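Local coordinates for putative Lipoprotein (Shewanella oneidensis, PDB 3U24) that is of unknown function but binds zinc and calcium ions and, as a DUF885 member of the peptidase MA clan, is probably related to zinc metallopeptidases, at residues D34-L39 / L68-A73; A62-T67 / W106-F111; M449-Y454 / E530-R535; E537-Q540 / D545-L548. All coordinates share one frame; numbering follows the deposited sequence.

From the N terminus, contact 1 closes the first loop by laying helix 61-79 against helix 25-39. Contact 2 opens before contact 1 has closed, since 62-67 precedes 68-73, and brings helix 61-79 against helix 88-111. The two therefore cross, share a helix and touch each other, L39 resting on K66 and T67. Contact 3 comes much later and lies on the opposite side of the chain's centre from contact 2; it closes a largely helical excursion of 75 residues between helices 435-451 and 523-542. Contact 4 follows in series, closing the short loop after helix 523-542. Contacts 3 and 4 touch: R535 packs on F546 and L548, and E452 on L548.

Contact 1. Residues D34-L39 / L68-A73; sequences DDLWQL and LAFVKA. With ZN (zinc ion), chain H; EDO (1,2-ethanediol), chain X.
D35 serves two unlike partners at once: its CB lies 3.6 Å from F70 CE2, in the plane of the ring and at its edge, while its carboxylate holds a zinc ion. The metal bond is D35 OD1 to zinc at 2.3 Å, and two waters also ligate the ion; one of them donates to D35 OD2, which Q74 NE2 grips as well. Across the contact everything converges on F70. L39 CD2 stands over one ring face, 4.2 Å from the F70 centroid and 22° off its normal, a CH-pi contact displaced toward the rim. L36 CD1 reaches the far end of the ring, 3.8 Å from F70 CZ, its side chain running nearly at right angles to that of F70. With F70 CG anti to the backbone N (chi1 168°), the ring extends across to helix 25-39. Replacing F70 by an alanine is likely to leave L39 CD2 and L36 CD1 without their aromatic partner and to open a gap beside D35 CB. Helix 88-111 also packs here, M104 touching L39 and L101 touching F70. The short axes run 11.3 Å apart at 171°, the geometry of an antiparallel helix pair, here with a zinc site on its flank.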
loop_
_atom_site.group_PDB
_atom_site.type_symbol
_atom_site.label_atom_id
_atom_site.label_comp_id
_atom_site.label_asym_id
_atom_site.label_seq_id
_atom_site.Cartn_x
_atom_site.Cartn_y
_atom_site.Cartn_z
ATOM N N ASP A 34 21.651 10.549 2.525
ATOM C CA ASP A 34 22.649 10.729 1.483
ATOM C C ASP A 34 23.398 9.442 1.114
ATOM O O ASP A 34 23.568 9.155 -0.072
ATOM C CB ASP A 34 23.613 11.821 1.848
ATOM C CG ASP A 34 22.976 13.208 1.766
ATOM O OD1 ASP A 34 21.888 13.339 1.139
ATOM O OD2 ASP A 34 23.576 14.157 2.328
ATOM N N ASP A 35 23.787 8.651 2.113
ATOM C CA ASP A 35 24.475 7.426 1.847
ATOM C C ASP A 35 23.569 6.404 1.216
ATOM O O ASP A 35 24.026 5.639 0.399
ATOM C CB ASP A 35 25.068 6.835 3.124
ATOM C CG ASP A 35 26.206 7.672 3.661
ATOM O OD1 ASP A 35 26.720 8.479 2.868
ATOM O OD2 ASP A 35 26.580 7.542 4.862
ATOM N N LEU A 36 22.296 6.384 1.593
ATOM C CA LEU A 36 21.364 5.436 1.013
ATOM C C LEU A 36 21.238 5.728 -0.463
ATOM O O LEU A 36 21.253 4.815 -1.244
ATOM C CB LEU A 36 19.998 5.470 1.693
ATOM C CG LEU A 36 19.005 4.400 1.272
ATOM C CD1 LEU A 36 19.532 3.006 1.550
ATOM C CD2 LEU A 36 17.638 4.670 1.918
ATOM N N TRP A 37 21.171 6.998 -0.838
ATOM C CA TRP A 37 21.036 7.359 -2.231
ATOM C C TRP A 37 22.277 7.123 -3.081
ATOM O O TRP A 37 22.160 6.842 -4.287
ATOM C CB TRP A 37 20.608 8.795 -2.374
ATOM C CG TRP A 37 19.263 9.169 -1.812
ATOM C CD1 TRP A 37 18.849 10.446 -1.519
ATOM C CD2 TRP A 37 18.123 8.306 -1.476
ATOM N NE1 TRP A 37 17.570 10.439 -1.067
ATOM C CE2 TRP A 37 17.079 9.194 -1.012
ATOM C CE3 TRP A 37 17.864 6.941 -1.531
ATOM C CZ2 TRP A 37 15.849 8.730 -0.583
ATOM C CZ3 TRP A 37 16.602 6.473 -1.108
ATOM C CH2 TRP A 37 15.624 7.352 -0.644
ATOM N N GLN A 38 23.442 7.198 -2.469
ATOM C CA GLN A 38 24.705 6.844 -3.112
ATOM C C GLN A 38 24.787 5.348 -3.374
ATOM O O GLN A 38 25.325 4.952 -4.376
ATOM C CB GLN A 38 25.875 7.312 -2.230
ATOM C CG GLN A 38 27.264 6.824 -2.611
ATOM C CD GLN A 38 28.367 7.517 -1.773
ATOM O OE1 GLN A 38 28.803 6.994 -0.725
ATOM N NE2 GLN A 38 28.788 8.723 -2.208
ATOM N N LEU A 39 24.262 4.527 -2.458
ATOM C CA LEU A 39 24.183 3.082 -2.646
ATOM C C LEU A 39 23.157 2.710 -3.689
ATOM O O LEU A 39 23.375 1.787 -4.468
ATOM C CB LEU A 39 23.802 2.380 -1.341
ATOM C CG LEU A 39 23.427 0.905 -1.421
ATOM C CD1 LEU A 39 24.679 0.060 -1.613
ATOM C CD2 LEU A 39 22.643 0.489 -0.195
ATOM N N LEU A 68 25.191 -5.125 2.147
ATOM C CA LEU A 68 25.464 -5.603 3.495
ATOM C C LEU A 68 26.566 -4.795 4.196
ATOM O O LEU A 68 26.490 -4.616 5.410
ATOM C CB LEU A 68 25.811 -7.089 3.526
ATOM C CG LEU A 68 24.739 -8.098 3.149
ATOM C CD1 LEU A 68 25.374 -9.497 3.019
ATOM C CD2 LEU A 68 23.602 -8.070 4.150
ATOM N N ALA A 69 27.576 -4.315 3.455
ATOM C CA ALA A 69 28.604 -3.443 4.053
ATOM C C ALA A 69 27.963 -2.093 4.479
ATOM O O ALA A 69 28.369 -1.491 5.464
ATOM C CB ALA A 69 29.765 -3.191 3.065
ATOM N N PHE A 70 26.971 -1.624 3.734
ATOM C CA PHE A 70 26.280 -0.400 4.109
ATOM C C PHE A 70 25.453 -0.619 5.374
ATOM O O PHE A 70 25.484 0.223 6.245
ATOM C CB PHE A 70 25.437 0.101 2.946
ATOM C CG PHE A 70 24.464 1.187 3.279
ATOM C CD1 PHE A 70 23.176 0.875 3.695
ATOM C CD2 PHE A 70 24.807 2.515 3.108
ATOM C CE1 PHE A 70 22.262 1.855 3.975
ATOM C CE2 PHE A 70 23.865 3.500 3.344
ATOM C CZ PHE A 70 22.603 3.169 3.796
ATOM N N VAL A 71 24.726 -1.738 5.460
ATOM C CA VAL A 71 23.953 -2.060 6.647
ATOM C C VAL A 71 24.883 -2.064 7.871
ATOM O O VAL A 71 24.627 -1.394 8.866
ATOM C CB VAL A 71 23.210 -3.417 6.499
ATOM C CG1 VAL A 71 22.685 -3.890 7.835
ATOM C CG2 VAL A 71 22.078 -3.297 5.469
ATOM N N LYS A 72 25.969 -2.818 7.787
ATOM C CA LYS A 72 26.940 -2.890 8.884
ATOM C C LYS A 72 27.489 -1.529 9.302
ATOM O O LYS A 72 27.545 -1.256 10.492
ATOM C CB LYS A 72 28.088 -3.858 8.558
ATOM N N ALA A 73 27.890 -0.675 8.362
ATOM C CA ALA A 73 28.478 0.614 8.730
ATOM C C ALA A 73 27.419 1.567 9.308
ATOM O O ALA A 73 27.726 2.350 10.224
ATOM C CB ALA A 73 29.186 1.286 7.536
HETATM ZN ZN ZN H . 28.577 9.782 3.200
HETATM C C1 EDO X . 26.188 6.536 -7.919
HETATM O O1 EDO X . 26.833 5.439 -7.276
HETATM C C2 EDO X . 25.574 7.429 -6.857
HETATM O O2 EDO X . 26.022 8.772 -7.091
HETATM O O HOH W 1 29.092 9.372 5.665
HETATM O O HOH W 2 27.011 11.092 4.336
#

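Contact 2. Residues A62-T67 / W106-F111. With ACY (acetic acid), chain N.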
loop_
_atom_site.group_PDB
_atom_site.type_symbol
_atom_site.label_atom_id
_atom_site.label_comp_id
_atom_site.label_asym_id
_atom_site.label_seq_id
_atom_site.Cartn_x
_atom_site.Cartn_y
_atom_site.Cartn_z
ATOM N N ALA A 62 28.165 -8.540 -6.067
ATOM C CA ALA A 62 28.868 -7.360 -5.541
ATOM C C ALA A 62 27.868 -6.342 -5.008
ATOM O O ALA A 62 28.138 -5.678 -4.026
ATOM C CB ALA A 62 29.752 -6.710 -6.605
ATOM N N GLY A 63 26.721 -6.217 -5.675
ATOM C CA GLY A 63 25.568 -5.389 -5.187
ATOM C C GLY A 63 25.121 -5.769 -3.774
ATOM O O GLY A 63 24.992 -4.915 -2.899
ATOM N N ARG A 64 24.921 -7.062 -3.550
ATOM C CA ARG A 64 24.518 -7.567 -2.248
ATOM C C ARG A 64 25.606 -7.343 -1.178
ATOM O O ARG A 64 25.307 -6.817 -0.105
ATOM C CB ARG A 64 24.173 -9.051 -2.337
ATOM C CG ARG A 64 22.971 -9.279 -3.240
ATOM C CD ARG A 64 22.315 -10.629 -3.106
ATOM N NE ARG A 64 23.198 -11.649 -3.617
ATOM C CZ ARG A 64 23.386 -11.977 -4.890
ATOM N NH1 ARG A 64 22.723 -11.388 -5.885
ATOM N NH2 ARG A 64 24.282 -12.935 -5.153
ATOM N N VAL A 65 26.851 -7.711 -1.483
ATOM C CA VAL A 65 27.967 -7.462 -0.577
ATOM C C VAL A 65 27.994 -5.992 -0.203
ATOM O O VAL A 65 28.080 -5.640 0.967
ATOM C CB VAL A 65 29.323 -7.865 -1.199
ATOM C CG1 VAL A 65 30.517 -7.205 -0.485
ATOM C CG2 VAL A 65 29.456 -9.388 -1.190
ATOM N N LYS A 66 27.902 -5.128 -1.200
ATOM C CA LYS A 66 27.946 -3.694 -0.947
ATOM C C LYS A 66 26.757 -3.220 -0.091
ATOM O O LYS A 66 26.909 -2.288 0.708
ATOM C CB LYS A 66 27.953 -2.947 -2.281
ATOM C CG LYS A 66 28.082 -1.444 -2.200
ATOM C CD LYS A 66 28.073 -0.838 -3.606
ATOM C CE LYS A 66 28.318 0.678 -3.572
ATOM N NZ LYS A 66 27.721 1.325 -4.787
ATOM N N THR A 67 25.579 -3.819 -0.282
ATOM C CA THR A 67 24.415 -3.478 0.546
ATOM C C THR A 67 24.656 -3.931 1.968
ATOM O O THR A 67 24.428 -3.165 2.895
ATOM C CB THR A 67 23.102 -4.044 -0.019
ATOM O OG1 THR A 67 22.889 -3.442 -1.295
ATOM C CG2 THR A 67 21.894 -3.749 0.885
ATOM N N TRP A 106 18.201 -8.900 6.170
ATOM C CA TRP A 106 17.413 -10.099 6.219
ATOM C C TRP A 106 16.882 -10.471 4.861
ATOM O O TRP A 106 16.857 -11.636 4.560
ATOM C CB TRP A 106 16.281 -9.933 7.219
ATOM C CG TRP A 106 15.230 -11.023 7.202
ATOM C CD1 TRP A 106 15.220 -12.225 7.925
ATOM C CD2 TRP A 106 13.992 -11.040 6.414
ATOM N NE1 TRP A 106 14.082 -12.934 7.646
ATOM C CE2 TRP A 106 13.296 -12.265 6.775
ATOM C CE3 TRP A 106 13.375 -10.145 5.542
ATOM C CZ2 TRP A 106 12.053 -12.596 6.230
ATOM C CZ3 TRP A 106 12.113 -10.482 4.985
ATOM C CH2 TRP A 106 11.477 -11.691 5.315
ATOM N N ASP A 107 16.467 -9.496 4.045
ATOM C CA ASP A 107 16.076 -9.754 2.665
ATOM C C ASP A 107 17.186 -10.434 1.866
ATOM O O ASP A 107 16.914 -11.334 1.068
ATOM C CB ASP A 107 15.675 -8.470 1.897
ATOM C CG ASP A 107 14.196 -8.055 2.127
ATOM O OD1 ASP A 107 13.347 -8.946 2.336
ATOM O OD2 ASP A 107 13.873 -6.828 2.088
ATOM N N ILE A 108 18.425 -9.979 2.073
ATOM C CA ILE A 108 19.553 -10.524 1.354
ATOM C C ILE A 108 19.924 -11.898 1.884
ATOM O O ILE A 108 20.196 -12.793 1.102
ATOM C CB ILE A 108 20.755 -9.574 1.366
ATOM C CG1 ILE A 108 20.446 -8.356 0.463
ATOM C CG2 ILE A 108 22.032 -10.298 0.969
ATOM C CD1 ILE A 108 21.336 -7.177 0.782
ATOM N N THR A 109 19.939 -12.090 3.197
ATOM C CA THR A 109 20.534 -13.318 3.717
ATOM C C THR A 109 19.536 -14.440 4.007
ATOM O O THR A 109 19.946 -15.577 4.158
ATOM C CB THR A 109 21.379 -13.017 4.982
ATOM O OG1 THR A 109 20.524 -12.476 5.993
ATOM C CG2 THR A 109 22.474 -11.989 4.666
ATOM N N ARG A 110 18.249 -14.145 4.111
ATOM C CA ARG A 110 17.269 -15.144 4.586
ATOM C C ARG A 110 16.068 -15.243 3.677
ATOM O O ARG A 110 15.731 -16.323 3.259
ATOM C CB ARG A 110 16.738 -14.823 5.972
ATOM C CG ARG A 110 17.787 -14.776 7.049
ATOM C CD ARG A 110 18.081 -16.174 7.596
ATOM N NE ARG A 110 18.966 -16.075 8.753
ATOM C CZ ARG A 110 19.453 -17.112 9.440
ATOM N NH1 ARG A 110 19.141 -18.369 9.106
ATOM N NH2 ARG A 110 20.261 -16.886 10.479
ATOM N N PHE A 111 15.433 -14.124 3.359
ATOM C CA PHE A 111 14.202 -14.165 2.576
ATOM C C PHE A 111 14.546 -14.580 1.146
ATOM O O PHE A 111 13.888 -15.401 0.572
ATOM C CB PHE A 111 13.510 -12.798 2.587
ATOM C CG PHE A 111 12.083 -12.792 2.073
ATOM C CD1 PHE A 111 11.139 -13.645 2.588
ATOM C CD2 PHE A 111 11.679 -11.858 1.167
ATOM C CE1 PHE A 111 9.818 -13.635 2.124
ATOM C CE2 PHE A 111 10.363 -11.804 0.712
ATOM C CZ PHE A 111 9.420 -12.697 1.200
HETATM C C ACY N . 26.058 -12.389 -0.581
HETATM O O ACY N . 24.837 -12.511 -0.943
HETATM O OXT ACY N . 27.052 -12.824 -1.217
HETATM C CH3 ACY N . 26.410 -11.696 0.696
#
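I108 carries most of the buried surface, and its two outer methyls divide the work between R64 and T67. I108 CD1 presses on T67 CG2 at 3.5 Å, closer than ordinary carbon packing, and lies 3.7 Å from T67 CB. The other branch, I108 CG2, lies 4.1 Å from R64 CD, so it meets the aliphatic part of the arginine and leaves the guanidinium to other partners. Two torsions explain this division: I108 CG2 is anti to the backbone N, and the R64 chain bends at chi3 (-69°), turning its charged end aside. R64 NE then donates to O of a bound acetic acid molecule at 3.3 Å, with an N-H...O angle of 156° and the acceptor in the guanidinium plane; this molecule probably came from the crystallisation liquor. The guanidinium also makes a cation-pi contact with W114, whose NE1 is hydrogen-bonded to I108 O, so both sides of the contact share that indole. A glycine in place of I108 would probably leave T67 CG2 and R64 CD without their hydrocarbon mate and let the arginine chain turn more freely. W106 O accepts from both R110 N at 2.9 Å and F111 N at 3.1 Å, the evidence for a wider turn. The whole is a surface helix-helix packing, joining helix 61-79 to helix 88-111 where the latter ends in a pi-type turn.

Contact 3. Residues M449-Y454 / E530-R535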
loop_
_atom_site.group_PDB
_atom_site.type_symbol
_atom_site.label_atom_id
_atom_site.label_comp_id
_atom_site.label_asym_id
_atom_site.label_seq_id
_atom_site.Cartn_x
_atom_site.Cartn_y
_atom_site.Cartn_z
HETATM N N MSE A 449 -16.426 6.914 13.851
HETATM C CA MSE A 449 -17.534 7.813 13.401
HETATM C C MSE A 449 -18.939 7.235 13.628
HETATM O O MSE A 449 -19.818 7.951 14.073
HETATM C CB MSE A 449 -17.411 8.176 11.926
HETATM C CG MSE A 449 -16.207 9.012 11.630
HETATM SE SE MSE A 449 -16.504 10.892 12.110
HETATM C CE MSE A 449 -17.338 11.459 10.377
ATOM N N LEU A 450 -19.126 5.956 13.309
ATOM C CA LEU A 450 -20.400 5.321 13.540
ATOM C C LEU A 450 -20.681 5.213 15.025
ATOM O O LEU A 450 -21.806 5.501 15.469
ATOM C CB LEU A 450 -20.487 3.933 12.896
ATOM C CG LEU A 450 -20.517 3.787 11.374
ATOM C CD1 LEU A 450 -20.800 2.329 10.997
ATOM C CD2 LEU A 450 -21.581 4.635 10.785
ATOM N N GLU A 451 -19.680 4.815 15.803
ATOM C CA GLU A 451 -19.869 4.731 17.271
ATOM C C GLU A 451 -20.286 6.071 17.858
ATOM O O GLU A 451 -21.069 6.096 18.823
ATOM C CB GLU A 451 -18.613 4.245 18.005
ATOM C CG GLU A 451 -18.240 2.780 17.755
ATOM C CD GLU A 451 -16.995 2.330 18.509
ATOM O OE1 GLU A 451 -16.238 3.197 19.032
ATOM O OE2 GLU A 451 -16.772 1.095 18.591
ATOM N N GLU A 452 -19.779 7.166 17.277
ATOM C CA GLU A 452 -20.076 8.526 17.784
ATOM C C GLU A 452 -21.384 9.063 17.224
ATOM O O GLU A 452 -21.756 10.210 17.485
ATOM C CB GLU A 452 -18.950 9.526 17.437
ATOM C CG GLU A 452 -17.658 9.333 18.188
ATOM C CD GLU A 452 -17.852 9.269 19.692
ATOM O OE1 GLU A 452 -18.399 10.251 20.267
ATOM O OE2 GLU A 452 -17.453 8.233 20.302
ATOM N N GLY A 453 -22.074 8.252 16.425
ATOM C CA GLY A 453 -23.410 8.606 16.009
ATOM C C GLY A 453 -23.561 8.987 14.556
ATOM O O GLY A 453 -24.627 9.455 14.191
ATOM N N TYR A 454 -22.530 8.809 13.726
ATOM C CA TYR A 454 -22.687 9.103 12.318
ATOM C C TYR A 454 -23.752 8.175 11.677
ATOM O O TYR A 454 -23.696 6.949 11.809
ATOM C CB TYR A 454 -21.374 9.021 11.564
ATOM C CG TYR A 454 -21.543 9.468 10.143
ATOM C CD1 TYR A 454 -21.484 10.806 9.804
ATOM C CD2 TYR A 454 -21.836 8.543 9.132
ATOM C CE1 TYR A 454 -21.674 11.222 8.496
ATOM C CE2 TYR A 454 -22.018 8.941 7.833
ATOM C CZ TYR A 454 -21.950 10.264 7.521
ATOM O OH TYR A 454 -22.153 10.636 6.219
ATOM N N GLU A 530 -4.697 -2.557 16.506
ATOM C CA GLU A 530 -3.797 -1.936 17.503
ATOM C C GLU A 530 -4.281 -0.566 17.952
ATOM O O GLU A 530 -4.166 -0.249 19.106
ATOM C CB GLU A 530 -2.342 -1.837 17.014
ATOM C CG GLU A 530 -1.542 -3.123 17.079
ATOM C CD GLU A 530 -0.048 -2.880 16.864
ATOM O OE1 GLU A 530 0.363 -2.678 15.711
ATOM O OE2 GLU A 530 0.719 -2.840 17.844
ATOM N N ILE A 531 -4.805 0.243 17.042
ATOM C CA ILE A 531 -5.305 1.585 17.368
ATOM C C ILE A 531 -6.553 1.528 18.270
ATOM O O ILE A 531 -6.609 2.206 19.327
ATOM C CB ILE A 531 -5.594 2.435 16.103
ATOM C CG1 ILE A 531 -4.296 2.728 15.347
ATOM C CG2 ILE A 531 -6.267 3.755 16.466
ATOM C CD1 ILE A 531 -4.501 3.340 13.964
ATOM N N TYR A 532 -7.528 0.712 17.889
ATOM C CA TYR A 532 -8.741 0.533 18.697
ATOM C C TYR A 532 -8.408 -0.041 20.070
ATOM O O TYR A 532 -8.876 0.485 21.074
ATOM C CB TYR A 532 -9.775 -0.378 17.995
ATOM C CG TYR A 532 -11.162 -0.241 18.556
ATOM C CD1 TYR A 532 -11.571 -0.984 19.669
ATOM C CD2 TYR A 532 -12.087 0.644 17.985
ATOM C CE1 TYR A 532 -12.867 -0.859 20.189
ATOM C CE2 TYR A 532 -13.385 0.810 18.515
ATOM C CZ TYR A 532 -13.767 0.067 19.630
ATOM O OH TYR A 532 -15.054 0.214 20.148
ATOM N N ASP A 533 -7.620 -1.105 20.130
ATOM C CA ASP A 533 -7.220 -1.667 21.443
ATOM C C ASP A 533 -6.400 -0.650 22.262
ATOM O O ASP A 533 -6.629 -0.502 23.431
ATOM C CB ASP A 533 -6.421 -2.959 21.305
ATOM C CG ASP A 533 -7.234 -4.104 20.673
ATOM O OD1 ASP A 533 -8.509 -4.034 20.676
ATOM O OD2 ASP A 533 -6.567 -5.073 20.171
ATOM N N PHE A 534 -5.468 0.062 21.645
ATOM C CA PHE A 534 -4.787 1.123 22.381
ATOM C C PHE A 534 -5.764 2.176 22.893
ATOM O O PHE A 534 -5.643 2.615 24.010
ATOM C CB PHE A 534 -3.690 1.796 21.551
ATOM C CG PHE A 534 -3.047 2.985 22.231
ATOM C CD1 PHE A 534 -2.646 2.911 23.568
ATOM C CD2 PHE A 534 -2.825 4.147 21.536
ATOM C CE1 PHE A 534 -2.061 3.992 24.190
ATOM C CE2 PHE A 534 -2.221 5.225 22.139
ATOM C CZ PHE A 534 -1.864 5.172 23.474
ATOM N N ARG A 535 -6.745 2.560 22.088
ATOM C CA ARG A 535 -7.712 3.523 22.557
ATOM C C ARG A 535 -8.432 3.010 23.795
ATOM O O ARG A 535 -8.547 3.736 24.792
ATOM C CB ARG A 535 -8.721 3.909 21.515
ATOM C CG ARG A 535 -9.667 4.942 22.073
ATOM C CD ARG A 535 -10.748 5.273 21.096
ATOM N NE ARG A 535 -11.821 4.302 21.129
ATOM C CZ ARG A 535 -12.908 4.374 20.388
ATOM N NH1 ARG A 535 -13.062 5.352 19.488
ATOM N NH2 ARG A 535 -13.845 3.464 20.545
HETATM O O HOH W 3 -15.968 5.975 19.455
#
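E451 OE1 is gripped from two directions: R535 NH2 donates to it at 2.8 Å, and a water donates at 2.8 Å. E451 sits in the last helical turn of helix 435-451, which ends in a Schellman motif. There G453, with positive phi, follows the helix, and the closing bonds are G453 N to L450 O and Y454 N to M449 O, each 2.9 Å. The R535 bond is nearly straight (168°), lies in the guanidinium plane and uses the syn lone pair of OE1, an end-on, single-bond salt bridge. The other oxygen, E451 OE2, accepts a very short bond of 2.5 Å from Y532 OH, arriving at the edge of the phenol ring; carboxylate and ring planes stand 72° apart. E451 is extended beyond CG (chi2 -180°) and so reaches straight across to helix 523-542, whose Y532 and R535 come from the opposite direction. Donors on both oxygens are likely to limit the rotation of the carboxylate. R535 NH1 is also hydrogen-bonded to Y444 OH, whereas K539 NZ, a like charge, lies close to NH2. The bridging water also ties in E452, donating to its OE2 at 2.8 Å while accepting from R535 NH1 at 3.0 Å.

Contact 4. Residues E537-Q540 / D545-L548; sequences EYKQ and DFDL
K539 lays its aliphatic chain over one face of F546, across the short loop that links helix 523-542 to helix 548-555. That second helix is opened by an N-cap, D547, whose OD2 accepts from A550 N. Along the lysine, K539 CB comes no nearer to the ring than 4.4 Å, to F546 CD1, and the next atom makes the main contact. K539 CG stands 3.5 Å from the ring centroid, only 8° off the ring normal, a CH-pi contact over the middle of the ring. Chi1 of K539, at -102°, departs from a staggered value, consistent with CG being held over the face. Beyond it the chain runs out toward the rim: K539 CD lies 4.1 Å from F546 CE2, and CE 3.9 Å from the same atom. K539 NZ ends beyond the rim, 4.4 Å from F546 CE2, and makes a long, weak ion pair with E536. The phenylalanine reaches the helix because its CG is anti to the backbone N (chi1 175°). Y538 completes the contact, meeting F546 rim against rim and touching F551 of helix 548-555 with its ring as well. Its CD2 is the atom that approaches, 4.0 Å from both F546 CD1 and F546 CE1.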
loop_
_atom_site.group_PDB
_atom_site.type_symbol
_atom_site.label_atom_id
_atom_site.label_comp_id
_atom_site.label_asym_id
_atom_site.label_seq_id
_atom_site.Cartn_x
_atom_site.Cartn_y
_atom_site.Cartn_z
ATOM N N GLU A 537 -7.520 0.828 25.922
ATOM C CA GLU A 537 -6.529 0.805 27.008
ATOM C C GLU A 537 -6.303 2.192 27.623
ATOM O O GLU A 537 -6.144 2.342 28.824
ATOM C CB GLU A 537 -5.204 0.254 26.467
ATOM C CG GLU A 537 -4.042 0.363 27.438
ATOM C CD GLU A 537 -2.744 -0.181 26.878
ATOM O OE1 GLU A 537 -2.548 -0.200 25.652
ATOM O OE2 GLU A 537 -1.887 -0.585 27.684
ATOM N N TYR A 538 -6.305 3.207 26.784
ATOM C CA TYR A 538 -6.130 4.563 27.248
ATOM C C TYR A 538 -7.379 5.077 27.973
ATOM O O TYR A 538 -7.260 5.820 28.957
ATOM C CB TYR A 538 -5.824 5.442 26.067
ATOM C CG TYR A 538 -5.126 6.723 26.362
ATOM C CD1 TYR A 538 -3.763 6.752 26.501
ATOM C CD2 TYR A 538 -5.815 7.925 26.400
ATOM C CE1 TYR A 538 -3.098 7.930 26.728
ATOM C CE2 TYR A 538 -5.157 9.115 26.608
ATOM C CZ TYR A 538 -3.797 9.096 26.769
ATOM O OH TYR A 538 -3.104 10.245 26.977
ATOM N N LYS A 539 -8.564 4.703 27.488
ATOM C CA LYS A 539 -9.816 4.989 28.204
ATOM C C LYS A 539 -9.763 4.442 29.636
ATOM O O LYS A 539 -10.108 5.151 30.594
ATOM C CB LYS A 539 -11.015 4.372 27.490
ATOM C CG LYS A 539 -11.847 5.333 26.661
ATOM C CD LYS A 539 -12.541 4.601 25.498
ATOM C CE LYS A 539 -13.927 5.160 25.180
ATOM N NZ LYS A 539 -14.293 5.017 23.754
ATOM N N GLN A 540 -9.326 3.189 29.760
ATOM C CA GLN A 540 -9.142 2.534 31.063
ATOM C C GLN A 540 -8.210 3.293 31.993
ATOM O O GLN A 540 -8.482 3.412 33.176
ATOM C CB GLN A 540 -8.567 1.126 30.897
ATOM C CG GLN A 540 -9.599 0.027 30.733
ATOM C CD GLN A 540 -9.984 -0.626 32.044
ATOM O OE1 GLN A 540 -9.650 -0.133 33.132
ATOM N NE2 GLN A 540 -10.676 -1.758 31.949
ATOM N N ASP A 545 -11.378 11.221 33.086
ATOM C CA ASP A 545 -10.594 12.258 32.398
ATOM C C ASP A 545 -10.237 11.926 30.918
ATOM O O ASP A 545 -9.426 12.632 30.289
ATOM C CB ASP A 545 -9.300 12.518 33.186
ATOM C CG ASP A 545 -9.551 13.195 34.561
ATOM O OD1 ASP A 545 -10.583 12.912 35.235
ATOM O OD2 ASP A 545 -8.695 14.016 34.962
ATOM N N PHE A 546 -10.814 10.858 30.371
ATOM C CA PHE A 546 -10.590 10.515 28.951
ATOM C C PHE A 546 -11.265 11.549 28.070
ATOM O O PHE A 546 -12.469 11.778 28.181
ATOM C CB PHE A 546 -11.146 9.130 28.578
ATOM C CG PHE A 546 -11.019 8.816 27.106
ATOM C CD1 PHE A 546 -9.780 8.496 26.562
ATOM C CD2 PHE A 546 -12.123 8.886 26.271
ATOM C CE1 PHE A 546 -9.649 8.223 25.218
ATOM C CE2 PHE A 546 -12.011 8.602 24.929
ATOM C CZ PHE A 546 -10.772 8.271 24.394
ATOM N N ASP A 547 -10.496 12.183 27.202
ATOM C CA ASP A 547 -11.097 13.050 26.216
ATOM C C ASP A 547 -10.814 12.514 24.794
ATOM O O ASP A 547 -9.667 12.522 24.344
ATOM C CB ASP A 547 -10.595 14.485 26.349
ATOM C CG ASP A 547 -11.258 15.398 25.321
ATOM O OD1 ASP A 547 -12.467 15.703 25.458
ATOM O OD2 ASP A 547 -10.610 15.762 24.332
ATOM N N LEU A 548 -11.855 12.084 24.096
ATOM C CA LEU A 548 -11.677 11.538 22.749
ATOM C C LEU A 548 -10.875 12.444 21.792
ATOM O O LEU A 548 -9.923 11.987 21.127
ATOM C CB LEU A 548 -13.028 11.137 22.106
ATOM C CG LEU A 548 -12.901 10.355 20.791
ATOM C CD1 LEU A 548 -12.164 9.048 21.052
ATOM C CD2 LEU A 548 -14.265 10.109 20.137
#